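Side-chain contacts in putative 6-pyruvoyl tetrahydrobiopterin synthase (Caenorhabditis elegans, PDB 2G64), which probably converts 7,8-dihydroneopterin triphosphate into 6-pyruvoyl tetrahydropterin with release of triphosphate, a zinc-dependent step in tetrahydrobiopterin biosynthesis: residues A29-K32 and E33-K37; K89-E92 and F93-T96; S101-V104 and A105-M108; Y107-E110 and K111-V115; M116-P119 and S120-Y123. The protein carries 1 engineered substitution. One frame throughout, in Å; residues are numbered along the deposited sequence.

In the fold
Along the chain the contacts follow in series, except that contacts 3 and 4 overlap at Tyr107 and Met108 on helix 101-115. Contact 1, at the end of helix 28-35, stands apart: its centre is about 20 Å from those of contacts 2 and 3 and about 38 Å from that of contact 5, across the chain's centre. Contact 2 leads from helix 87-90 toward helix 101-115 and packs on Tyr107 and Val104. Contact 5 returns the chain to strand 122-128, where Leu122 meets Phe109, Leu112 and Lys113 of contact 4. Helix 101-115 packs between the contact 2 loop and the mixed sheet, its first turn beside the probable active site; contacts 1 and 3 touch the second subunit.

Contact 1: A29-K32 and E33-K37; sequences AENK and ETFGK
The carbonyl oxygen of Glu30 is held twice by Thr34. The backbone N of Thr34 reaches Glu30 O at 2.7 Å, and the hydroxyl of the same residue adds a second bond, Thr34 OG1 to Glu30 O, at 2.9 Å. That hydroxyl comes from above the carbonyl plane, a direction set by chi1 of -60°, which lays OG1 beside the backbone N and turns it back toward the preceding turn. With an alanine here the hydroxyl is gone, and Glu30 O would probably keep only the backbone bond of this pair. One residue further along, Asn31 and Phe35 run side by side with amide and ring planes only 20° apart. Asn31 OD1 lies at the ring's edge, 3.4 Å from Phe35 CE2, and also accepts a hydrogen bond from the backbone N of Ser23. Phe35 packs further on Leu21 and on Ser62 of the second subunit. At the helix end Gly36 N closes on Lys32 O at 2.8 Å, and Gly36 then leaves helical geometry with positive phi. Bent at chi2 (45°), Lys32 brings its NZ back toward the same residue: a water accepts from Lys32 NZ at 3.1 Å and donates to Gly36 O. Backbone and hydroxyl donors thus serve carbonyls of the last helical turn, and water that of Gly36, two residues before Cys38, the predicted proton acceptor.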
loop_
_atom_site.group_PDB
_atom_site.type_symbol
_atom_site.label_atom_id
_atom_site.label_comp_id
_atom_site.label_asym_id
_atom_site.label_seq_id
_atom_site.Cartn_x
_atom_site.Cartn_y
_atom_site.Cartn_z
ATOM N N ALA A 29 22.095 -30.589 -10.256
ATOM C CA ALA A 29 20.745 -31.149 -10.162
ATOM C C ALA A 29 20.072 -30.826 -8.833
ATOM O O ALA A 29 18.905 -30.457 -8.801
ATOM C CB ALA A 29 20.772 -32.666 -10.395
ATOM N N GLU A 30 20.811 -30.971 -7.737
ATOM C CA GLU A 30 20.285 -30.655 -6.405
ATOM C C GLU A 30 19.905 -29.171 -6.286
ATOM O O GLU A 30 18.858 -28.815 -5.721
ATOM C CB GLU A 30 21.332 -31.029 -5.353
ATOM C CG GLU A 30 21.389 -32.533 -5.090
ATOM C CD GLU A 30 22.626 -32.987 -4.326
ATOM O OE1 GLU A 30 23.593 -32.198 -4.155
ATOM O OE2 GLU A 30 22.628 -34.158 -3.900
ATOM N N ASN A 31 20.750 -28.313 -6.840
ATOM C CA ASN A 31 20.467 -26.862 -6.849
ATOM C C ASN A 31 19.215 -26.531 -7.632
ATOM O O ASN A 31 18.393 -25.735 -7.211
ATOM C CB ASN A 31 21.636 -26.099 -7.459
ATOM C CG ASN A 31 22.641 -25.693 -6.429
ATOM O OD1 ASN A 31 22.290 -25.005 -5.472
ATOM N ND2 ASN A 31 23.899 -26.119 -6.603
ATOM N N LYS A 32 19.065 -27.163 -8.788
ATOM C CA LYS A 32 17.837 -27.005 -9.559
ATOM C C LYS A 32 16.620 -27.483 -8.768
ATOM O O LYS A 32 15.577 -26.811 -8.738
ATOM C CB LYS A 32 17.971 -27.741 -10.903
ATOM C CG LYS A 32 16.757 -27.624 -11.850
ATOM C CD LYS A 32 16.192 -26.214 -11.970
ATOM C CE LYS A 32 14.925 -26.202 -12.835
ATOM N NZ LYS A 32 13.957 -25.113 -12.476
ATOM N N GLU A 33 16.757 -28.628 -8.112
ATOM C CA GLU A 33 15.655 -29.193 -7.350
ATOM C C GLU A 33 15.306 -28.376 -6.102
ATOM O O GLU A 33 14.131 -28.167 -5.799
ATOM C CB GLU A 33 15.970 -30.640 -7.005
ATOM C CG GLU A 33 15.871 -31.534 -8.216
ATOM C CD GLU A 33 16.865 -32.671 -8.217
ATOM O OE1 GLU A 33 17.649 -32.825 -7.255
ATOM O OE2 GLU A 33 16.862 -33.414 -9.205
ATOM N N THR A 34 16.324 -27.898 -5.396
ATOM C CA THR A 34 16.124 -27.131 -4.157
ATOM C C THR A 34 15.572 -25.752 -4.466
ATOM O O THR A 34 14.653 -25.278 -3.795
ATOM C CB THR A 34 17.446 -27.035 -3.374
ATOM O OG1 THR A 34 17.885 -28.364 -3.046
ATOM C CG2 THR A 34 17.298 -26.208 -2.076
ATOM N N PHE A 35 16.101 -25.123 -5.512
ATOM C CA PHE A 35 15.884 -23.694 -5.712
ATOM C C PHE A 35 14.928 -23.383 -6.864
ATOM O O PHE A 35 14.402 -22.273 -6.959
ATOM C CB PHE A 35 17.229 -22.981 -5.868
ATOM C CG PHE A 35 18.048 -22.972 -4.598
ATOM C CD1 PHE A 35 17.508 -22.459 -3.397
ATOM C CD2 PHE A 35 19.335 -23.491 -4.579
ATOM C CE1 PHE A 35 18.248 -22.457 -2.220
ATOM C CE2 PHE A 35 20.080 -23.489 -3.401
ATOM C CZ PHE A 35 19.528 -22.961 -2.222
ATOM N N GLY A 36 14.674 -24.380 -7.714
ATOM C CA GLY A 36 13.751 -24.222 -8.847
ATOM C C GLY A 36 14.117 -23.059 -9.761
ATOM O O GLY A 36 15.288 -22.870 -10.103
ATOM N N LYS A 37 13.114 -22.263 -10.139
ATOM C CA LYS A 37 13.354 -21.102 -11.006
ATOM C C LYS A 37 14.337 -20.095 -10.376
ATOM O O LYS A 37 14.995 -19.328 -11.082
ATOM C CB LYS A 37 12.041 -20.397 -11.342
ATOM C CG LYS A 37 11.228 -21.103 -12.424
ATOM C CD LYS A 37 10.006 -20.262 -12.816
ATOM C CE LYS A 37 9.184 -20.936 -13.910
ATOM N NZ LYS A 37 9.657 -20.558 -15.269
HETATM O O HOH W 1 16.260 -22.997 -12.691
#

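Contact 2: K89-E92 and F93-T96; sequences KDVE and FFKT
Lys95 folds back across Glu92, and nearly every atom of its side chain meets that residue. Its CB starts beside the backbone, 3.3 Å from Glu92 O, and CG stays near the same oxygen. Farther out CD passes obliquely across the carboxylate, 3.6 Å from Glu92 OE2, and CE passes at a similar distance from OE1. A bend at the last torsion (chi4 59°) then turns the ammonium group back to Glu92, with Lys95 NZ 3.2 Å from Glu92 OE1 in a salt bridge whose hydrogen bond is weak. The same nitrogen makes another weak bond, Lys95 NZ to Lys89 O at 3.4 Å, and a water that donates to Lys89 O lies within weak bonding distance of it. The ammonium group thus sits between a carboxylate and a carbonyl at the end of helix 87-90, an arrangement likely to stabilise its positive charge.

Below this polar layer the chain makes a turn fastened by two backbone bonds, Phe94 N to Val91 O at 3.0 Å and Lys95 N to Glu92 O at the same length. Val91 lies side by side with Phe94, CG1 3.8 Å from Phe94 CD2, while Phe93 sets CD2 over a face of the Phe94 ring. Both rings meet Tyr107. Just upstream, Asp90 bonds to Asn40 and Asn42 of the third subunit. The arrangement is a turn closed by i to i+3 backbone bonds just after helix 87-90, with the salt bridge on one side and the aromatic rings packed against helix 101-115 on the other.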
loop_
_atom_site.group_PDB
_atom_site.type_symbol
_atom_site.label_atom_id
_atom_site.label_comp_id
_atom_site.label_asym_id
_atom_site.label_seq_id
_atom_site.Cartn_x
_atom_site.Cartn_y
_atom_site.Cartn_z
ATOM N N LYS A 89 27.795 -12.003 -6.709
ATOM C CA LYS A 89 29.018 -11.668 -7.435
ATOM C C LYS A 89 29.755 -10.437 -6.915
ATOM O O LYS A 89 30.977 -10.319 -7.062
ATOM C CB LYS A 89 28.734 -11.513 -8.930
ATOM C CG LYS A 89 28.228 -12.818 -9.555
ATOM C CD LYS A 89 27.991 -12.663 -11.028
ATOM C CE LYS A 89 27.327 -13.910 -11.592
ATOM N NZ LYS A 89 27.207 -13.826 -13.071
ATOM N N ASP A 90 29.020 -9.507 -6.331
ATOM C CA ASP A 90 29.600 -8.213 -5.915
ATOM C C ASP A 90 29.807 -8.075 -4.409
ATOM O O ASP A 90 30.483 -7.140 -3.938
ATOM C CB ASP A 90 28.697 -7.056 -6.356
ATOM C CG ASP A 90 28.571 -6.956 -7.857
ATOM O OD1 ASP A 90 29.548 -7.283 -8.566
ATOM O OD2 ASP A 90 27.477 -6.565 -8.327
ATOM N N VAL A 91 29.173 -8.951 -3.644
ATOM C CA VAL A 91 29.214 -8.859 -2.201
ATOM C C VAL A 91 29.934 -10.087 -1.639
ATOM O O VAL A 91 29.486 -11.227 -1.797
ATOM C CB VAL A 91 27.782 -8.707 -1.580
ATOM C CG1 VAL A 91 27.863 -8.452 -0.063
ATOM C CG2 VAL A 91 27.034 -7.552 -2.262
ATOM N N GLU A 92 31.071 -9.838 -0.995
ATOM C CA GLU A 92 31.954 -10.922 -0.627
ATOM C C GLU A 92 31.226 -11.961 0.212
ATOM O O GLU A 92 31.398 -13.179 0.010
ATOM C CB GLU A 92 33.192 -10.403 0.098
ATOM C CG GLU A 92 34.260 -11.447 0.263
ATOM C CD GLU A 92 34.932 -11.838 -1.062
ATOM O OE1 GLU A 92 34.797 -11.103 -2.075
ATOM O OE2 GLU A 92 35.611 -12.888 -1.081
ATOM N N PHE A 93 30.392 -11.478 1.123
ATOM C CA PHE A 93 29.669 -12.348 2.051
ATOM C C PHE A 93 28.916 -13.487 1.338
ATOM O O PHE A 93 28.868 -14.640 1.813
ATOM C CB PHE A 93 28.684 -11.525 2.888
ATOM C CG PHE A 93 27.852 -12.363 3.819
ATOM C CD1 PHE A 93 28.353 -12.784 5.044
ATOM C CD2 PHE A 93 26.563 -12.740 3.456
ATOM C CE1 PHE A 93 27.566 -13.568 5.904
ATOM C CE2 PHE A 93 25.779 -13.521 4.283
ATOM C CZ PHE A 93 26.278 -13.940 5.526
ATOM N N PHE A 94 28.297 -13.152 0.210
ATOM C CA PHE A 94 27.440 -14.119 -0.485
ATOM C C PHE A 94 28.188 -15.103 -1.370
ATOM O O PHE A 94 27.603 -16.047 -1.917
ATOM C CB PHE A 94 26.307 -13.391 -1.237
ATOM C CG PHE A 94 25.357 -12.684 -0.312
ATOM C CD1 PHE A 94 24.456 -13.422 0.485
ATOM C CD2 PHE A 94 25.395 -11.300 -0.186
ATOM C CE1 PHE A 94 23.593 -12.776 1.383
ATOM C CE2 PHE A 94 24.537 -10.653 0.707
ATOM C CZ PHE A 94 23.631 -11.395 1.487
ATOM N N LYS A 95 29.496 -14.924 -1.496
ATOM C CA LYS A 95 30.300 -15.978 -2.146
ATOM C C LYS A 95 30.268 -17.315 -1.381
ATOM O O LYS A 95 30.466 -18.385 -1.965
ATOM C CB LYS A 95 31.752 -15.501 -2.324
ATOM C CG LYS A 95 31.879 -14.340 -3.311
ATOM C CD LYS A 95 33.338 -14.057 -3.648
ATOM C CE LYS A 95 33.461 -13.083 -4.816
ATOM N NZ LYS A 95 32.804 -11.770 -4.549
ATOM N N THR A 96 30.027 -17.252 -0.076
ATOM C CA THR A 96 30.137 -18.441 0.777
ATOM C C THR A 96 28.891 -18.721 1.628
ATOM O O THR A 96 28.849 -19.708 2.378
ATOM C CB THR A 96 31.395 -18.351 1.695
ATOM O OG1 THR A 96 31.375 -17.101 2.396
ATOM C CG2 THR A 96 32.681 -18.423 0.832
HETATM O O HOH W 2 33.596 -9.070 -6.296
HETATM O O HOH W 3 32.756 -15.103 1.476
#

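Contact 3: S101-V104 and A105-M108; sequences SENV and AIYM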
loop_
_atom_site.group_PDB
_atom_site.type_symbol
_atom_site.label_atom_id
_atom_site.label_comp_id
_atom_site.label_asym_id
_atom_site.label_seq_id
_atom_site.Cartn_x
_atom_site.Cartn_y
_atom_site.Cartn_z
ATOM N N SER A 101 16.644 -14.884 1.197
ATOM C CA SER A 101 16.312 -13.677 1.955
ATOM C C SER A 101 16.518 -13.844 3.471
ATOM O O SER A 101 16.796 -12.876 4.168
ATOM C CB SER A 101 14.894 -13.204 1.624
ATOM O OG SER A 101 14.812 -12.881 0.243
ATOM N N GLU A 102 16.412 -15.072 3.965
ATOM C CA GLU A 102 16.808 -15.388 5.359
ATOM C C GLU A 102 18.235 -14.911 5.591
ATOM O O GLU A 102 18.529 -14.201 6.561
ATOM C CB GLU A 102 16.733 -16.913 5.609
ATOM C CG GLU A 102 15.310 -17.501 5.673
ATOM C CD GLU A 102 14.768 -17.952 4.317
ATOM O OE1 GLU A 102 15.177 -17.404 3.251
ATOM O OE2 GLU A 102 13.897 -18.842 4.332
ATOM N N ASN A 103 19.135 -15.289 4.691
ATOM C CA ASN A 103 20.555 -14.941 4.867
ATOM C C ASN A 103 20.862 -13.476 4.573
ATOM O O ASN A 103 21.807 -12.903 5.139
ATOM C CB ASN A 103 21.468 -15.887 4.060
ATOM C CG ASN A 103 21.655 -17.234 4.734
ATOM O OD1 ASN A 103 21.846 -17.312 5.962
ATOM N ND2 ASN A 103 21.562 -18.317 3.946
ATOM N N VAL A 104 20.044 -12.857 3.728
ATOM C CA VAL A 104 20.151 -11.412 3.492
ATOM C C VAL A 104 19.766 -10.666 4.770
ATOM O O VAL A 104 20.418 -9.712 5.161
ATOM C CB VAL A 104 19.264 -10.954 2.295
ATOM C CG1 VAL A 104 19.310 -9.424 2.130
ATOM C CG2 VAL A 104 19.742 -11.646 0.977
ATOM N N ALA A 105 18.707 -11.122 5.438
ATOM C CA ALA A 105 18.278 -10.448 6.668
ATOM C C ALA A 105 19.407 -10.496 7.706
ATOM O O ALA A 105 19.694 -9.509 8.395
ATOM C CB ALA A 105 17.026 -11.110 7.194
ATOM N N ILE A 106 20.055 -11.648 7.799
ATOM C CA ILE A 106 21.155 -11.827 8.739
ATOM C C ILE A 106 22.330 -10.917 8.359
ATOM O O ILE A 106 22.883 -10.198 9.201
ATOM C CB ILE A 106 21.605 -13.332 8.846
ATOM C CG1 ILE A 106 20.493 -14.192 9.458
ATOM C CG2 ILE A 106 22.884 -13.461 9.709
ATOM C CD1 ILE A 106 20.725 -15.698 9.296
ATOM N N TYR A 107 22.703 -10.945 7.084
ATOM C CA TYR A 107 23.753 -10.074 6.567
ATOM C C TYR A 107 23.514 -8.607 6.913
ATOM O O TYR A 107 24.399 -7.940 7.434
ATOM C CB TYR A 107 23.930 -10.267 5.036
ATOM C CG TYR A 107 24.811 -9.196 4.452
ATOM C CD1 TYR A 107 26.202 -9.270 4.573
ATOM C CD2 TYR A 107 24.255 -8.082 3.823
ATOM C CE1 TYR A 107 27.006 -8.261 4.051
ATOM C CE2 TYR A 107 25.045 -7.094 3.301
ATOM C CZ TYR A 107 26.418 -7.176 3.432
ATOM O OH TYR A 107 27.200 -6.168 2.910
ATOM N N MET A 108 22.313 -8.096 6.639
ATOM C CA MET A 108 22.037 -6.679 6.830
ATOM C C MET A 108 22.044 -6.318 8.323
ATOM O O MET A 108 22.561 -5.277 8.711
ATOM C CB MET A 108 20.699 -6.292 6.202
ATOM C CG MET A 108 20.651 -6.556 4.688
ATOM S SD MET A 108 21.688 -5.457 3.700
ATOM C CE MET A 108 20.733 -3.919 3.766
#
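Tyr107 N bonds to Asn103 O at 2.9 Å, nearly straight at 166°, and it is one of four successive i to i+4 bonds that make this stretch regular alpha-helix. Met108 N meets Val104 O at the same length, with the donor nearly along the C=O axis. The bond from Ile106 N to Glu102 O is the longest of the set at 3.2 Å.

Van der Waals contacts come at two spacings. In the apolar i to i+4 pair, Val104 and Met108 point the same way, and Val104 CG1 approaches Met108 CG at 4.1 Å. Met108 CG also passes 3.2 Å from Val104 O, brought there by chi1 of -60°, which sets CG beside the backbone N. On another side of the helix, at i to i+3, Ile106 lies alongside Asn103, its CD1 3.9 Å from Asn103 OD1.

The polar ends are engaged by neighbours. Asn103 ND2 donates to Val98 O, and Glu102 OE2 accepts from the backbone N of Val65 of the second subunit. Ser101 OG bonds to Glu129, a charge-relay residue by similarity, so the start of the helix is tied to the probable active site.

Around the helix, Val104 and Met108 rest on Phe15 of strand 6-19, Met108 also on Trp50 of strand 44-57, and Ile106 on Tyr137 of strand 133-137; Tyr107 instead faces the loop of Phe93 and Phe94.

Contact 4: Y107-E110 and K111-V115; sequences YMFE and KLKSV
Lys111 stands one turn after Tyr107, and its CB lies over one face of the Tyr107 ring, 4.3 Å above the plane and offset toward the rim. Its backbone N bonds to Tyr107 O at 2.9 Å, while the phenol hydroxyl of Tyr107 has its own partner in Thr81 OG1. Leu112 repeats the bond with Met108 O, and its CB brushes that oxygen at 3.2 Å; its side chain packs on Val78 of helix 68-80 and on Trp50 and Val52 of the sheet. This is the amphipathic helix packing of the tunnelling (T-) fold to which the family belongs, one apolar side laid against helix 68-80 and the strands.

Lys113 keeps CG anti to the backbone N (chi1 -153°), and its aliphatic chain thereby runs beside Phe109, CD 3.8 Å from Phe109 CE2. Its charged tip does not touch Glu110: a water accepts from Lys113 NZ at 3.0 Å and donates to Glu110 OE2 at 2.7 Å, joining the opposite charges indirectly. Ser114 turns its hydroxyl back to the preceding turn, donating from OG to Lys111 O at 2.7 Å, and its backbone N bonds to Glu110 O. Val115 N follows with a bond to Leu112 O.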
loop_
_atom_site.group_PDB
_atom_site.type_symbol
_atom_site.label_atom_id
_atom_site.label_comp_id
_atom_site.label_asym_id
_atom_site.label_seq_id
_atom_site.Cartn_x
_atom_site.Cartn_y
_atom_site.Cartn_z
ATOM N N TYR A 107 22.703 -10.945 7.084
ATOM C CA TYR A 107 23.753 -10.074 6.567
ATOM C C TYR A 107 23.514 -8.607 6.913
ATOM O O TYR A 107 24.399 -7.940 7.434
ATOM C CB TYR A 107 23.930 -10.267 5.036
ATOM C CG TYR A 107 24.811 -9.196 4.452
ATOM C CD1 TYR A 107 26.202 -9.270 4.573
ATOM C CD2 TYR A 107 24.255 -8.082 3.823
ATOM C CE1 TYR A 107 27.006 -8.261 4.051
ATOM C CE2 TYR A 107 25.045 -7.094 3.301
ATOM C CZ TYR A 107 26.418 -7.176 3.432
ATOM O OH TYR A 107 27.200 -6.168 2.910
ATOM N N MET A 108 22.313 -8.096 6.639
ATOM C CA MET A 108 22.037 -6.679 6.830
ATOM C C MET A 108 22.044 -6.318 8.323
ATOM O O MET A 108 22.561 -5.277 8.711
ATOM C CB MET A 108 20.699 -6.292 6.202
ATOM C CG MET A 108 20.651 -6.556 4.688
ATOM S SD MET A 108 21.688 -5.457 3.700
ATOM C CE MET A 108 20.733 -3.919 3.766
ATOM N N PHE A 109 21.446 -7.176 9.133
ATOM C CA PHE A 109 21.482 -7.018 10.596
ATOM C C PHE A 109 22.935 -6.921 11.080
ATOM O O PHE A 109 23.305 -5.995 11.806
ATOM C CB PHE A 109 20.792 -8.216 11.240
ATOM C CG PHE A 109 20.623 -8.116 12.732
ATOM C CD1 PHE A 109 19.437 -7.655 13.280
ATOM C CD2 PHE A 109 21.654 -8.511 13.589
ATOM C CE1 PHE A 109 19.269 -7.586 14.676
ATOM C CE2 PHE A 109 21.496 -8.451 14.977
ATOM C CZ PHE A 109 20.294 -7.984 15.517
ATOM N N GLU A 110 23.760 -7.882 10.688
ATOM C CA GLU A 110 25.131 -7.915 11.196
ATOM C C GLU A 110 25.992 -6.763 10.668
ATOM O O GLU A 110 26.783 -6.176 11.419
ATOM C CB GLU A 110 25.781 -9.278 10.929
ATOM C CG GLU A 110 25.182 -10.426 11.757
ATOM C CD GLU A 110 25.330 -10.221 13.276
ATOM O OE1 GLU A 110 26.261 -9.508 13.704
ATOM O OE2 GLU A 110 24.512 -10.776 14.046
ATOM N N LYS A 111 25.843 -6.431 9.382
ATOM C CA LYS A 111 26.586 -5.311 8.797
ATOM C C LYS A 111 26.172 -3.976 9.443
ATOM O O LYS A 111 27.011 -3.118 9.751
ATOM C CB LYS A 111 26.397 -5.262 7.277
ATOM C CG LYS A 111 27.096 -4.095 6.603
ATOM C CD LYS A 111 28.597 -4.385 6.469
ATOM C CE LYS A 111 29.368 -3.128 6.091
ATOM N NZ LYS A 111 30.831 -3.318 6.305
ATOM N N LEU A 112 24.878 -3.813 9.681
ATOM C CA LEU A 112 24.406 -2.589 10.331
ATOM C C LEU A 112 24.959 -2.537 11.738
ATOM O O LEU A 112 25.499 -1.520 12.155
ATOM C CB LEU A 112 22.889 -2.511 10.378
ATOM C CG LEU A 112 22.342 -1.281 11.092
ATOM C CD1 LEU A 112 22.904 0.004 10.451
ATOM C CD2 LEU A 112 20.797 -1.278 11.105
ATOM N N LYS A 113 24.828 -3.636 12.464
ATOM C CA LYS A 113 25.337 -3.655 13.843
ATOM C C LYS A 113 26.814 -3.217 13.893
ATOM O O LYS A 113 27.229 -2.469 14.792
ATOM C CB LYS A 113 25.110 -5.021 14.463
ATOM C CG LYS A 113 24.965 -5.024 15.969
ATOM C CD LYS A 113 24.330 -6.330 16.410
ATOM C CE LYS A 113 24.984 -6.879 17.664
ATOM N NZ LYS A 113 24.537 -8.276 17.942
ATOM N N SER A 114 27.575 -3.635 12.881
ATOM C CA SER A 114 28.991 -3.327 12.730
ATOM C C SER A 114 29.325 -1.848 12.494
ATOM O O SER A 114 30.449 -1.430 12.734
ATOM C CB SER A 114 29.610 -4.200 11.625
ATOM O OG SER A 114 29.560 -3.561 10.366
ATOM N N VAL A 115 28.364 -1.056 12.027
ATOM C CA VAL A 115 28.632 0.349 11.724
ATOM C C VAL A 115 27.909 1.312 12.659
ATOM O O VAL A 115 28.108 2.523 12.592
ATOM C CB VAL A 115 28.370 0.735 10.232
ATOM C CG1 VAL A 115 29.257 -0.079 9.292
ATOM C CG2 VAL A 115 26.884 0.620 9.852
HETATM O O HOH W 4 23.823 -10.875 16.682
#

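Contact 5: M116-P119 and S120-Y123; sequences MSNP and SVLY
With CG anti to the backbone N (chi1 176°), Asn118 directs its amide toward Ser120 and Val121, and Ser120 answers by placing OG between its own N and carbonyl carbon (chi1 72°). The two groups meet in a hydrogen bond from Ser120 OG to Asn118 OD1 at 2.8 Å. A water bridges the same two residues: it donates to Asn118 OD1 at 2.9 Å and accepts from the backbone N of Ser120. The Asn118 and Val121 side chains cross at about a right angle, with Asn118 ND2 3.6 Å from Val121 CG1. A valine in place of Asn118 is likely to leave Ser120 OG without its acceptor and to loosen the water-bridged turn.

Behind this polar corner the backbone closes from Leu122 N to Pro119 O at 3.1 Å, with the donor well above the carbonyl plane, 59° out of it. Met116 enters from the start of the loop: its side chain crosses that of Leu122 at about a right angle, SD 3.9 Å from Leu122 CB, while its CE nears Val121 CG2 at 4.3 Å.

This short turn carries the chain out of helix 101-115 and into strand 122-128. Met116 packs on Glu74 of helix 68-80 and on Leu54, Pro119 touches Lys113, and Leu122 lies between helix 101-115, through Phe109 and Leu112, and strand 44-57, through Val52 and Leu54.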
loop_
_atom_site.group_PDB
_atom_site.type_symbol
_atom_site.label_atom_id
_atom_site.label_comp_id
_atom_site.label_asym_id
_atom_site.label_seq_id
_atom_site.Cartn_x
_atom_site.Cartn_y
_atom_site.Cartn_z
ATOM N N MET A 116 27.081 0.778 13.550
ATOM C CA MET A 116 26.230 1.643 14.368
ATOM C C MET A 116 26.973 2.359 15.481
ATOM O O MET A 116 27.767 1.746 16.187
ATOM C CB MET A 116 25.070 0.858 14.969
ATOM C CG MET A 116 23.904 0.702 14.033
ATOM S SD MET A 116 22.620 -0.279 14.800
ATOM C CE MET A 116 21.754 1.004 15.739
ATOM N N SER A 117 26.666 3.643 15.645
ATOM C CA SER A 117 27.142 4.425 16.799
ATOM C C SER A 117 26.680 3.861 18.149
ATOM O O SER A 117 27.447 3.839 19.112
ATOM C CB SER A 117 26.819 5.931 16.651
ATOM O OG SER A 117 25.430 6.207 16.458
ATOM N N ASN A 118 25.441 3.379 18.207
ATOM C CA ASN A 118 24.927 2.700 19.406
ATOM C C ASN A 118 24.205 1.387 19.063
ATOM O O ASN A 118 22.969 1.355 18.943
ATOM C CB ASN A 118 24.009 3.648 20.206
ATOM C CG ASN A 118 23.361 2.975 21.417
ATOM O OD1 ASN A 118 23.920 2.047 22.005
ATOM N ND2 ASN A 118 22.176 3.452 21.796
ATOM N N PRO A 119 24.972 0.309 18.879
ATOM C CA PRO A 119 24.395 -0.933 18.358
ATOM C C PRO A 119 23.523 -1.667 19.373
ATOM O O PRO A 119 22.755 -2.555 18.995
ATOM C CB PRO A 119 25.622 -1.766 17.975
ATOM C CG PRO A 119 26.739 -1.208 18.803
ATOM C CD PRO A 119 26.425 0.212 19.104
ATOM N N SER A 120 23.621 -1.289 20.646
ATOM C CA SER A 120 22.830 -1.948 21.693
ATOM C C SER A 120 21.305 -1.825 21.484
ATOM O O SER A 120 20.559 -2.722 21.864
ATOM C CB SER A 120 23.228 -1.434 23.089
ATOM O OG SER A 120 22.756 -0.109 23.282
ATOM N N VAL A 121 20.854 -0.731 20.868
ATOM C CA VAL A 121 19.420 -0.571 20.578
ATOM C C VAL A 121 18.896 -1.300 19.329
ATOM O O VAL A 121 17.689 -1.302 19.099
ATOM C CB VAL A 121 18.952 0.912 20.541
ATOM C CG1 VAL A 121 19.100 1.567 21.913
ATOM C CG2 VAL A 121 19.680 1.690 19.462
ATOM N N LEU A 122 19.774 -1.918 18.536
ATOM C CA LEU A 122 19.285 -2.638 17.352
ATOM C C LEU A 122 18.450 -3.821 17.806
ATOM O O LEU A 122 18.904 -4.662 18.597
ATOM C CB LEU A 122 20.437 -3.105 16.438
ATOM C CG LEU A 122 20.022 -3.949 15.221
ATOM C CD1 LEU A 122 19.058 -3.150 14.298
ATOM C CD2 LEU A 122 21.266 -4.425 14.475
ATOM N N TYR A 123 17.222 -3.901 17.305
ATOM C CA TYR A 123 16.302 -4.875 17.823
ATOM C C TYR A 123 15.884 -5.900 16.746
ATOM O O TYR A 123 15.851 -7.098 16.997
ATOM C CB TYR A 123 15.106 -4.159 18.464
ATOM C CG TYR A 123 14.019 -5.102 18.911
ATOM C CD1 TYR A 123 14.190 -5.908 20.027
ATOM C CD2 TYR A 123 12.833 -5.210 18.194
ATOM C CE1 TYR A 123 13.199 -6.789 20.418
ATOM C CE2 TYR A 123 11.849 -6.094 18.569
ATOM C CZ TYR A 123 12.034 -6.875 19.684
ATOM O OH TYR A 123 11.042 -7.750 20.054
HETATM O O HOH W 5 26.057 0.069 22.168
#